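Local coordinates for protein PLP-Dependent L-Arginine Hydroxylase MppP (Streptomyces wadayamensis, PDB 6C9B) that is a pyridoxal-phosphate-dependent oxidase that acts on L-arginine and binds the product 4-hydroxy-2-ketoarginine, at residues R99-S104 and D120-N125; V108-V111 and N117-D120. All coordinates share one frame; numbering follows the deposited sequence.

Contact 1. Residues R99-S104 and D120-N125; sequences RSLSAS and DLLRGN
Arg99 and Asn125 bring the two backbones closest, their CA atoms 5.6 Å apart where the last part of helix 90-101 passes the end of helix 116-124. Two helices pack here, near their C-terminal ends, at the dimer interface of the aminotransferase fold. Asn125, the first residue beyond helical geometry, gives the largest share of the buried surface. Its OD1 lies against the aliphatic part of Arg99, 3.5 Å from CB and 3.6 Å from CD. Arg99 has CG anti to the backbone N (chi1 -171°) and then bends at chi2 and chi3; its NE forms a salt bridge with Glu95 of the second subunit, and the methylenes are what meet Asn125. The amide NH2 of Asn125 turns back on its own helix: ND2 donates to Leu121 O at 2.8 Å, with an N-H...O angle of 160°, while Asn125 N reaches the same oxygen from the other face of the carbonyl plane. A further bond from ND2 to Glu95 OE1 of the same chain ties the amide to helix 90-101 and helps fix its rotation. Farther along, Leu101 CD1 and Leu122 CD2 touch at 4.0 Å, with Leu127 packed on both leucines. Ser102 OG curls back onto its own turn, donating to Arg99 O at 2.7 Å, and it is Ser102 CB that rests against Asn125 O, 3.2 Å away.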
# COMPACT_ATOMS: atom_id res chain seq x y z
N ARG B 99 -6.64 5.82 11.23
CA ARG B 99 -7.47 4.83 11.91
C ARG B 99 -7.04 4.71 13.36
O ARG B 99 -7.89 4.54 14.25
CB ARG B 99 -7.42 3.49 11.18
CG ARG B 99 -8.46 2.51 11.76
CD ARG B 99 -9.20 1.77 10.67
NE ARG B 99 -8.40 0.76 9.98
CZ ARG B 99 -8.03 -0.40 10.53
NH1 ARG B 99 -7.37 -1.27 9.79
NH2 ARG B 99 -8.29 -0.66 11.81
N SER B 100 -5.73 4.86 13.64
CA SER B 100 -5.24 4.80 15.01
C SER B 100 -5.73 5.99 15.83
O SER B 100 -6.13 5.84 16.99
CB SER B 100 -3.72 4.78 15.03
OG SER B 100 -3.23 3.58 14.43
N LEU B 101 -5.67 7.19 15.25
CA LEU B 101 -6.19 8.38 15.93
C LEU B 101 -7.65 8.22 16.29
O LEU B 101 -8.08 8.67 17.36
CB LEU B 101 -6.02 9.61 15.04
CG LEU B 101 -4.61 10.20 14.99
CD1 LEU B 101 -4.52 11.17 13.82
CD2 LEU B 101 -4.29 10.93 16.29
N SER B 102 -8.44 7.60 15.41
CA SER B 102 -9.89 7.53 15.61
C SER B 102 -10.24 6.72 16.85
O SER B 102 -11.37 6.85 17.35
CB SER B 102 -10.57 6.93 14.36
OG SER B 102 -10.46 5.51 14.32
N ALA B 103 -9.29 5.95 17.39
CA ALA B 103 -9.54 5.19 18.61
C ALA B 103 -9.73 6.09 19.83
O ALA B 103 -10.43 5.70 20.77
CB ALA B 103 -8.38 4.23 18.89
N SER B 104 -9.10 7.28 19.85
CA SER B 104 -9.11 8.10 21.06
C SER B 104 -9.24 9.59 20.80
O SER B 104 -9.26 10.36 21.76
CB SER B 104 -7.84 7.85 21.87
OG SER B 104 -6.69 8.13 21.08
N ASP B 120 -8.66 13.75 3.46
CA ASP B 120 -9.65 12.75 3.10
C ASP B 120 -9.50 11.44 3.88
O ASP B 120 -10.50 10.79 4.22
CB ASP B 120 -9.56 12.51 1.60
CG ASP B 120 -10.09 13.70 0.79
OD1 ASP B 120 -10.88 14.50 1.31
OD2 ASP B 120 -9.77 13.79 -0.39
N LEU B 121 -8.26 11.06 4.22
CA LEU B 121 -8.05 9.87 5.03
C LEU B 121 -8.45 10.11 6.47
O LEU B 121 -9.06 9.24 7.10
CB LEU B 121 -6.59 9.43 4.95
CG LEU B 121 -6.18 8.90 3.57
CD1 LEU B 121 -4.63 8.71 3.51
CD2 LEU B 121 -6.90 7.63 3.23
N LEU B 122 -8.22 11.31 6.98
CA LEU B 122 -8.65 11.61 8.34
C LEU B 122 -10.17 11.66 8.42
O LEU B 122 -10.79 11.03 9.30
CB LEU B 122 -8.04 12.94 8.80
CG LEU B 122 -6.55 12.95 9.08
CD1 LEU B 122 -5.97 14.37 9.19
CD2 LEU B 122 -6.28 12.19 10.36
N ARG B 123 -10.79 12.41 7.52
CA ARG B 123 -12.24 12.48 7.53
C ARG B 123 -12.85 11.10 7.32
O ARG B 123 -13.87 10.76 7.94
CB ARG B 123 -12.74 13.44 6.45
CG ARG B 123 -12.58 14.91 6.74
CD ARG B 123 -13.43 15.73 5.74
NE ARG B 123 -13.60 17.14 6.12
CZ ARG B 123 -13.20 18.19 5.41
NH1 ARG B 123 -12.58 18.05 4.24
NH2 ARG B 123 -13.43 19.41 5.88
N GLY B 124 -12.27 10.31 6.41
CA GLY B 124 -12.80 8.99 6.13
C GLY B 124 -12.76 8.06 7.32
O GLY B 124 -13.55 7.12 7.40
N ASN B 125 -11.84 8.29 8.24
CA ASN B 125 -11.76 7.51 9.46
C ASN B 125 -12.49 8.17 10.62
O ASN B 125 -12.31 7.74 11.77
CB ASN B 125 -10.30 7.27 9.80
CG ASN B 125 -9.70 6.17 8.95
OD1 ASN B 125 -9.95 5.00 9.22
ND2 ASN B 125 -8.98 6.53 7.92

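Contact 2. Residues V108-V111 and N117-D120; sequences VALV and NIAD. With EGV ((4S)-5-carbamimidamido-4-hydroxy-2-oxopentanoic acid), chain F.
Leu110 of strand 107-112 points at helix 116-124 and meets Ile118 and Ala119, packing the first strand of a beta-alpha-beta unit against the helix that leads on to strand 128-133. The nearest CA atoms, those of Leu110 and Ala119, are 7.7 Å apart, and the gap is bridged by side chains. Asn117, first in the helical segment, lines the ligand pocket. Its ND2 lies against the guanidino group of the bound 4-hydroxy-2-ketoarginine as a close contact, 3.2 Å from N04 and 3.4 Å from N05, while its hydrogen bonds go to Ser91 OG and to Asp249 O of the second subunit. Next comes Ile118, whose CG2 branch meets the strand, touching Leu110 CD1 at 3.7 Å, the two side chains crossing at a slant. Phe154 of the adjacent strand 152-156 packs on both residues. Ala119 offers a small surface to the other leucine methyl, with CD2 of Leu110 lying 3.9 Å from Ala119 CA and 4.0 Å from Ala119 CB. With CG anti to the backbone N (chi1 177°), the fork of Leu110 reaches the helix, one methyl on each residue. Trp341 also packs on Leu110 and Ala119. Asp120, last in the segment, is a magnesium ligand seen in a structure of this protein, though no metal is bound to this chain here. Contact between strand and helix is thus wholly apolar and buried, so van der Waals packing and burial of hydrocarbon would hold this face of the helix on the sheet.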
# COMPACT_ATOMS: atom_id res chain seq x y z
N VAL B 108 -9.00 16.97 14.76
CA VAL B 108 -7.60 17.18 14.39
C VAL B 108 -7.46 18.57 13.79
O VAL B 108 -8.25 18.95 12.92
CB VAL B 108 -7.13 16.12 13.37
CG1 VAL B 108 -5.71 16.34 12.91
CG2 VAL B 108 -7.29 14.74 13.94
N ALA B 109 -6.48 19.34 14.27
CA ALA B 109 -6.12 20.60 13.62
C ALA B 109 -5.15 20.28 12.50
O ALA B 109 -4.17 19.56 12.71
CB ALA B 109 -5.51 21.56 14.64
N LEU B 110 -5.47 20.74 11.28
CA LEU B 110 -4.73 20.38 10.08
C LEU B 110 -4.37 21.62 9.28
O LEU B 110 -5.22 22.49 9.07
CB LEU B 110 -5.54 19.43 9.20
CG LEU B 110 -4.93 19.01 7.88
CD1 LEU B 110 -3.64 18.24 8.04
CD2 LEU B 110 -5.91 18.14 7.16
N VAL B 111 -3.11 21.71 8.86
CA VAL B 111 -2.70 22.86 8.04
C VAL B 111 -3.53 22.91 6.76
O VAL B 111 -3.89 21.89 6.17
CB VAL B 111 -1.19 22.81 7.75
CG1 VAL B 111 -0.81 21.57 6.93
CG2 VAL B 111 -0.76 24.09 7.06
N ASN B 117 -5.23 14.26 0.27
CA ASN B 117 -5.57 12.94 0.76
C ASN B 117 -5.33 12.84 2.27
O ASN B 117 -5.96 12.00 2.91
CB ASN B 117 -4.86 11.85 -0.04
CG ASN B 117 -3.50 11.57 0.42
OD1 ASN B 117 -2.83 12.42 1.00
ND2 ASN B 117 -3.03 10.36 0.12
N ILE B 118 -4.51 13.73 2.85
CA ILE B 118 -4.38 13.78 4.31
C ILE B 118 -5.74 14.06 4.92
O ILE B 118 -6.21 13.34 5.82
CB ILE B 118 -3.34 14.84 4.74
CG1 ILE B 118 -1.92 14.44 4.28
CG2 ILE B 118 -3.32 14.99 6.25
CD1 ILE B 118 -0.92 15.58 4.33
N ALA B 119 -6.41 15.11 4.42
CA ALA B 119 -7.74 15.46 4.92
C ALA B 119 -8.72 14.34 4.65
O ALA B 119 -9.56 14.02 5.51
CB ALA B 119 -8.23 16.76 4.25
N ASP B 120 -8.66 13.75 3.46
CA ASP B 120 -9.65 12.75 3.10
C ASP B 120 -9.50 11.44 3.88
O ASP B 120 -10.50 10.79 4.22
CB ASP B 120 -9.56 12.51 1.60
CG ASP B 120 -10.09 13.70 0.79
OD1 ASP B 120 -10.88 14.50 1.31
OD2 ASP B 120 -9.77 13.79 -0.39
C10 EGV F . 1.05 14.97 -5.43
C02 EGV F . -0.85 10.30 -5.08
C03 EGV F . -2.56 9.66 -3.37
C06 EGV F . 0.07 11.33 -4.45
C07 EGV F . -0.21 12.68 -5.15
C09 EGV F . 0.54 13.87 -4.50
N01 EGV F . -2.21 10.36 -4.57
N04 EGV F . -3.89 9.72 -2.88
N05 EGV F . -1.64 8.99 -2.71
O08 EGV F . 1.37 10.97 -4.64
O11 EGV F . 1.77 15.81 -4.94
O12 EGV F . 0.75 15.00 -6.64
O13 EGV F . 0.73 13.97 -3.29

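Both contacts use helix 116-124, but they engage different parts of it. Contact 2 seats its earlier part on strand 107-112 through hydrocarbon groups alone, its centre about 13 Å from the centre of the chain. The centre of contact 1 lies farther out, about 19 Å from the chain centre, where the helix end meets helix 90-101; there a leucine pair is joined by an amide, serine and arginine methylenes. Both are buried, contact 1 less completely, since Ser102 and Asn125 are partly exposed. Leu122 connects the two, its CD1 packing 4.3 Å from Leu110 CD2. Each also reaches the second subunit, by the Arg99 salt bridge in contact 1 and by Asn117 in contact 2.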